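PDB 6ECX: StiE protein from Stigmatella aurantiaca, which carries the S-adenosylmethionine-dependent O-methyltransferase domain of a modular polyketide synthase, the piece seen here, which probably methylates a carrier-bound polyketide intermediate. Local coordinates for residues 96-108 against 124-137. Residues are numbered along the deposited sequence; the frame is centred on the assembly and turned at random.
Sequences GCGHGSDLIILGE and QAEVCKQRVRTRGL. With SAM (S-adenosylmethionine), chain B.
Gln-124 OE1, at the end of a side chain whose CB packs 3.5 Å from Gly-98 O, is gripped by both ribose hydroxyls of S-adenosylmethionine: O3' donates to it at 2.6 Å and O2' at 3.1 Å, with Thr-119 OG1 as a further partner. The chain of Gln-124, extended beyond CG (chi2 -175°), runs past the 96-100 loop. From that loop Gly-98 N gives O3' a weak bond, while Gly-96 O accepts from the cofactor's amino N, so both segments hold one ligand. The loop is the glycine-rich turn that follows the first strand of a Rossmann-like methyltransferase; Cys-97 to Gly-100 form a type II' turn, and Gly-100 N-caps helix 101-109. Cys-128 SG fits against the turn's backbone, 3.4 Å from Gly-100 N.

Farther along, NH1 of Arg-131 donates to Ser-101 OG at 3.1 Å; His-99 O lies 2.5 Å from the same NH1, too short to be trusted in detail. The bend at chi3 (73°) turns the guanidinium edge toward both oxygens, and Ile-104 CD1 sits over the centre of one face. Ser-101 OG also bonds to His-36 O. Ile-104 continues the packing with CG1 on Val-132 CG2 and with CG2 3.4 Å from Arg-135 CD. Leu-137, within the Schellman motif whose C' residue is Gly-136, sets CD1 3.9 Å from Glu-108 CG. The helices run nearly parallel (18°), as expected of neighbouring β-α units. The ribose thus joins the segments at one end, Arg-131 joins them directly midway, and apolar packing beyond is bordered by a water between Arg-135 O and, weakly, Glu-108 OE2.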
loop_
_atom_site.group_PDB
_atom_site.type_symbol
_atom_site.label_atom_id
_atom_site.label_comp_id
_atom_site.label_asym_id
_atom_site.label_seq_id
_atom_site.Cartn_x
_atom_site.Cartn_y
_atom_site.Cartn_z
ATOM N N GLY A 96 3.801 -1.779 7.790
ATOM C CA GLY A 96 2.964 -0.653 8.183
ATOM C C GLY A 96 1.527 -1.117 8.260
ATOM O O GLY A 96 0.734 -0.821 7.369
ATOM N N CYS A 97 1.179 -1.846 9.324
ATOM C CA CYS A 97 0.047 -2.768 9.275
ATOM C C CYS A 97 -1.312 -2.127 9.563
ATOM O O CYS A 97 -2.320 -2.847 9.547
ATOM C CB CYS A 97 0.296 -3.940 10.234
ATOM S SG CYS A 97 0.462 -3.494 11.991
ATOM N N GLY A 98 -1.383 -0.817 9.779
ATOM C CA GLY A 98 -2.684 -0.167 9.911
ATOM C C GLY A 98 -3.545 -0.778 11.007
ATOM O O GLY A 98 -3.129 -0.895 12.168
ATOM N N HIS A 99 -4.774 -1.163 10.645
ATOM C CA HIS A 99 -5.711 -1.818 11.555
ATOM C C HIS A 99 -5.654 -3.337 11.459
ATOM O O HIS A 99 -6.545 -4.014 11.986
ATOM C CB HIS A 99 -7.142 -1.339 11.286
ATOM C CG HIS A 99 -7.360 0.112 11.586
ATOM N ND1 HIS A 99 -6.737 0.756 12.633
ATOM C CD2 HIS A 99 -8.128 1.044 10.974
ATOM C CE1 HIS A 99 -7.113 2.022 12.654
ATOM N NE2 HIS A 99 -7.956 2.223 11.656
ATOM N N GLY A 100 -4.642 -3.881 10.785
ATOM C CA GLY A 100 -4.384 -5.308 10.786
ATOM C C GLY A 100 -5.223 -6.139 9.842
ATOM O O GLY A 100 -5.097 -7.375 9.866
ATOM N N SER A 101 -6.039 -5.515 8.988
ATOM C CA SER A 101 -6.943 -6.273 8.116
ATOM C C SER A 101 -6.183 -7.225 7.186
ATOM O O SER A 101 -6.573 -8.388 7.009
ATOM C CB SER A 101 -7.807 -5.305 7.307
ATOM O OG SER A 101 -8.585 -4.497 8.175
ATOM N N ASP A 102 -5.099 -6.745 6.573
ATOM C CA ASP A 102 -4.339 -7.588 5.648
ATOM C C ASP A 102 -3.749 -8.804 6.356
ATOM O O ASP A 102 -3.838 -9.932 5.854
ATOM C CB ASP A 102 -3.249 -6.759 4.984
ATOM C CG ASP A 102 -3.806 -5.787 3.963
ATOM O OD1 ASP A 102 -4.540 -6.235 3.053
ATOM O OD2 ASP A 102 -3.518 -4.579 4.066
ATOM N N LEU A 103 -3.171 -8.602 7.547
ATOM C CA LEU A 103 -2.628 -9.730 8.306
ATOM C C LEU A 103 -3.721 -10.687 8.740
ATOM O O LEU A 103 -3.542 -11.909 8.696
ATOM C CB LEU A 103 -1.875 -9.236 9.537
ATOM C CG LEU A 103 -0.579 -8.469 9.279
ATOM C CD1 LEU A 103 -0.019 -7.928 10.583
ATOM C CD2 LEU A 103 0.423 -9.363 8.585
ATOM N N ILE A 104 -4.850 -10.147 9.201
ATOM C CA ILE A 104 -5.927 -11.000 9.694
ATOM C C ILE A 104 -6.529 -11.827 8.555
ATOM O O ILE A 104 -6.792 -13.028 8.707
ATOM C CB ILE A 104 -6.985 -10.135 10.394
ATOM C CG1 ILE A 104 -6.448 -9.641 11.758
ATOM C CG2 ILE A 104 -8.304 -10.898 10.498
ATOM C CD1 ILE A 104 -7.319 -8.585 12.408
ATOM N N ILE A 105 -6.784 -11.188 7.410
ATOM C CA ILE A 105 -7.342 -11.903 6.267
ATOM C C ILE A 105 -6.395 -13.016 5.820
ATOM O O ILE A 105 -6.820 -14.147 5.560
ATOM C CB ILE A 105 -7.645 -10.916 5.126
ATOM C CG1 ILE A 105 -8.851 -10.046 5.495
ATOM C CG2 ILE A 105 -7.877 -11.655 3.810
ATOM C CD1 ILE A 105 -9.047 -8.876 4.561
ATOM N N LEU A 106 -5.100 -12.711 5.732
ATOM C CA LEU A 106 -4.123 -13.736 5.373
ATOM C C LEU A 106 -4.118 -14.864 6.400
ATOM O O LEU A 106 -4.150 -16.047 6.035
ATOM C CB LEU A 106 -2.732 -13.105 5.244
ATOM C CG LEU A 106 -2.557 -12.187 4.028
ATOM C CD1 LEU A 106 -1.212 -11.488 4.067
ATOM C CD2 LEU A 106 -2.669 -12.989 2.720
ATOM N N GLY A 107 -4.132 -14.517 7.691
ATOM C CA GLY A 107 -4.085 -15.542 8.726
ATOM C C GLY A 107 -5.336 -16.400 8.776
ATOM O O GLY A 107 -5.265 -17.609 9.038
ATOM N N GLU A 108 -6.502 -15.782 8.554
ATOM C CA GLU A 108 -7.765 -16.516 8.566
ATOM C C GLU A 108 -7.843 -17.492 7.405
ATOM O O GLU A 108 -8.325 -18.621 7.559
ATOM C CB GLU A 108 -8.940 -15.542 8.501
ATOM C CG GLU A 108 -9.413 -15.019 9.836
ATOM C CD GLU A 108 -10.558 -14.033 9.697
ATOM O OE1 GLU A 108 -10.575 -13.288 8.694
ATOM O OE2 GLU A 108 -11.435 -14.008 10.590
ATOM N N GLN A 124 -3.236 2.296 16.791
ATOM C CA GLN A 124 -3.371 1.218 15.815
ATOM C C GLN A 124 -2.890 -0.115 16.376
ATOM O O GLN A 124 -3.494 -1.157 16.099
ATOM C CB GLN A 124 -2.613 1.572 14.544
ATOM C CG GLN A 124 -3.261 2.699 13.738
ATOM C CD GLN A 124 -2.560 2.953 12.406
ATOM O OE1 GLN A 124 -1.513 2.369 12.116
ATOM N NE2 GLN A 124 -3.136 3.835 11.595
ATOM N N ALA A 125 -1.813 -0.108 17.165
ATOM C CA ALA A 125 -1.300 -1.356 17.731
ATOM C C ALA A 125 -2.327 -2.005 18.658
ATOM O O ALA A 125 -2.585 -3.213 18.584
ATOM C CB ALA A 125 0.003 -1.089 18.485
ATOM N N GLU A 126 -2.912 -1.214 19.556
ATOM C CA GLU A 126 -3.958 -1.724 20.443
ATOM C C GLU A 126 -5.103 -2.333 19.646
ATOM O O GLU A 126 -5.587 -3.423 19.966
ATOM C CB GLU A 126 -4.480 -0.602 21.344
ATOM C CG GLU A 126 -3.454 -0.048 22.279
ATOM C CD GLU A 126 -3.959 1.181 23.017
ATOM O OE1 GLU A 126 -5.145 1.539 22.838
ATOM O OE2 GLU A 126 -3.170 1.775 23.778
ATOM N N VAL A 127 -5.547 -1.639 18.598
ATOM C CA VAL A 127 -6.630 -2.158 17.769
ATOM C C VAL A 127 -6.216 -3.477 17.122
ATOM O O VAL A 127 -6.938 -4.478 17.202
ATOM C CB VAL A 127 -7.045 -1.120 16.713
ATOM C CG1 VAL A 127 -8.025 -1.728 15.713
ATOM C CG2 VAL A 127 -7.638 0.113 17.394
ATOM N N CYS A 128 -5.062 -3.488 16.452
ATOM C CA CYS A 128 -4.580 -4.719 15.828
ATOM C C CYS A 128 -4.593 -5.884 16.810
ATOM O O CYS A 128 -5.143 -6.948 16.512
ATOM C CB CYS A 128 -3.175 -4.510 15.280
ATOM S SG CYS A 128 -3.155 -3.484 13.795
ATOM N N LYS A 129 -4.002 -5.695 17.996
ATOM C CA LYS A 129 -3.941 -6.784 18.964
ATOM C C LYS A 129 -5.334 -7.259 19.349
ATOM O O LYS A 129 -5.570 -8.468 19.480
ATOM C CB LYS A 129 -3.159 -6.348 20.204
ATOM C CG LYS A 129 -1.665 -6.150 19.935
ATOM C CD LYS A 129 -0.929 -5.692 21.191
ATOM C CE LYS A 129 0.574 -5.665 20.970
ATOM N NZ LYS A 129 1.298 -5.129 22.163
ATOM N N GLN A 130 -6.272 -6.333 19.527
ATOM C CA GLN A 130 -7.610 -6.743 19.940
ATOM C C GLN A 130 -8.299 -7.520 18.828
ATOM O O GLN A 130 -8.868 -8.596 19.063
ATOM C CB GLN A 130 -8.436 -5.525 20.348
ATOM C CG GLN A 130 -9.920 -5.816 20.539
ATOM C CD GLN A 130 -10.711 -5.727 19.240
ATOM O OE1 GLN A 130 -11.507 -6.612 18.917
ATOM N NE2 GLN A 130 -10.488 -4.660 18.487
ATOM N N ARG A 131 -8.268 -6.980 17.608
ATOM C CA ARG A 131 -8.907 -7.653 16.482
ATOM C C ARG A 131 -8.266 -9.010 16.214
ATOM O O ARG A 131 -8.963 -9.965 15.853
ATOM C CB ARG A 131 -8.835 -6.779 15.232
ATOM C CG ARG A 131 -9.631 -5.453 15.304
ATOM C CD ARG A 131 -9.498 -4.698 13.962
ATOM N NE ARG A 131 -10.272 -5.332 12.888
ATOM C CZ ARG A 131 -9.898 -5.402 11.609
ATOM N NH1 ARG A 131 -8.735 -4.895 11.212
ATOM N NH2 ARG A 131 -10.685 -6.001 10.723
ATOM N N VAL A 132 -6.944 -9.122 16.386
ATOM C CA VAL A 132 -6.283 -10.414 16.176
ATOM C C VAL A 132 -6.809 -11.442 17.169
ATOM O O VAL A 132 -7.139 -12.582 16.803
ATOM C CB VAL A 132 -4.750 -10.273 16.268
ATOM C CG1 VAL A 132 -4.094 -11.655 16.495
ATOM C CG2 VAL A 132 -4.201 -9.627 15.011
ATOM N N ARG A 133 -6.927 -11.052 18.439
ATOM C CA ARG A 133 -7.332 -12.027 19.440
ATOM C C ARG A 133 -8.819 -12.351 19.329
ATOM O O ARG A 133 -9.212 -13.508 19.538
ATOM C CB ARG A 133 -6.964 -11.527 20.844
ATOM C CG ARG A 133 -7.727 -12.229 21.961
ATOM C CD ARG A 133 -7.155 -11.906 23.365
ATOM N NE ARG A 133 -5.855 -12.533 23.610
ATOM C CZ ARG A 133 -5.692 -13.737 24.150
ATOM N NH1 ARG A 133 -6.746 -14.455 24.514
ATOM N NH2 ARG A 133 -4.470 -14.225 24.322
ATOM N N THR A 134 -9.651 -11.355 18.994
ATOM C CA THR A 134 -11.069 -11.610 18.767
ATOM C C THR A 134 -11.278 -12.723 17.746
ATOM O O THR A 134 -12.201 -13.535 17.884
ATOM C CB THR A 134 -11.755 -10.325 18.302
ATOM O OG1 THR A 134 -11.805 -9.403 19.399
ATOM C CG2 THR A 134 -13.174 -10.608 17.805
ATOM N N ARG A 135 -10.410 -12.797 16.752
ATOM C CA ARG A 135 -10.481 -13.822 15.725
ATOM C C ARG A 135 -9.676 -15.077 16.074
ATOM O O ARG A 135 -9.588 -15.988 15.245
ATOM C CB ARG A 135 -10.028 -13.227 14.393
ATOM C CG ARG A 135 -11.078 -12.284 13.796
ATOM C CD ARG A 135 -10.448 -11.053 13.178
ATOM N NE ARG A 135 -11.439 -10.108 12.663
ATOM C CZ ARG A 135 -11.911 -9.067 13.345
ATOM N NH1 ARG A 135 -12.809 -8.263 12.792
ATOM N NH2 ARG A 135 -11.487 -8.829 14.582
ATOM N N GLY A 136 -9.111 -15.153 17.281
ATOM C CA GLY A 136 -8.364 -16.334 17.688
ATOM C C GLY A 136 -7.044 -16.537 16.969
ATOM O O GLY A 136 -6.578 -17.672 16.843
ATOM N N LEU A 137 -6.421 -15.463 16.499
ATOM C CA LEU A 137 -5.179 -15.538 15.742
ATOM C C LEU A 137 -3.957 -15.119 16.554
ATOM O O LEU A 137 -2.879 -14.950 15.981
ATOM C CB LEU A 137 -5.292 -14.666 14.491
ATOM C CG LEU A 137 -6.344 -15.123 13.469
ATOM C CD1 LEU A 137 -6.742 -13.973 12.546
ATOM C CD2 LEU A 137 -5.755 -16.264 12.669
HETATM N N SAM B . -1.083 -1.056 5.133
HETATM C CA SAM B . -2.290 -0.671 5.854
HETATM C C SAM B . -3.510 -0.747 4.947
HETATM O O SAM B . -3.348 -0.858 3.735
HETATM O OXT SAM B . -4.664 -0.707 5.385
HETATM C CB SAM B . -2.136 0.731 6.418
HETATM C CG SAM B . -1.676 1.775 5.409
HETATM S SD SAM B . -1.733 3.428 6.151
HETATM C CE SAM B . -2.090 4.444 4.695
HETATM C "C5'" SAM B . 0.002 3.739 6.564
HETATM C "C4'" SAM B . 0.494 2.884 7.735
HETATM O "O4'" SAM B . 1.907 2.907 7.865
HETATM C "C3'" SAM B . -0.044 3.287 9.104
HETATM O "O3'" SAM B . -0.446 2.083 9.733
HETATM C "C2'" SAM B . 1.161 3.850 9.848
HETATM O "O2'" SAM B . 1.131 3.647 11.247
HETATM C "C1'" SAM B . 2.281 3.029 9.225
HETATM N N9 SAM B . 3.637 3.604 9.319
HETATM C C8 SAM B . 4.033 4.838 8.861
HETATM N N7 SAM B . 5.362 4.977 9.098
HETATM C C5 SAM B . 5.822 3.861 9.708
HETATM C C6 SAM B . 7.072 3.482 10.163
HETATM N N6 SAM B . 8.121 4.294 10.042
HETATM N N1 SAM B . 7.244 2.240 10.753
HETATM C C2 SAM B . 6.180 1.378 10.881
HETATM N N3 SAM B . 4.940 1.766 10.421
HETATM C C4 SAM B . 4.751 2.984 9.848
HETATM O O HOH W 1 -10.368 -16.387 12.635
#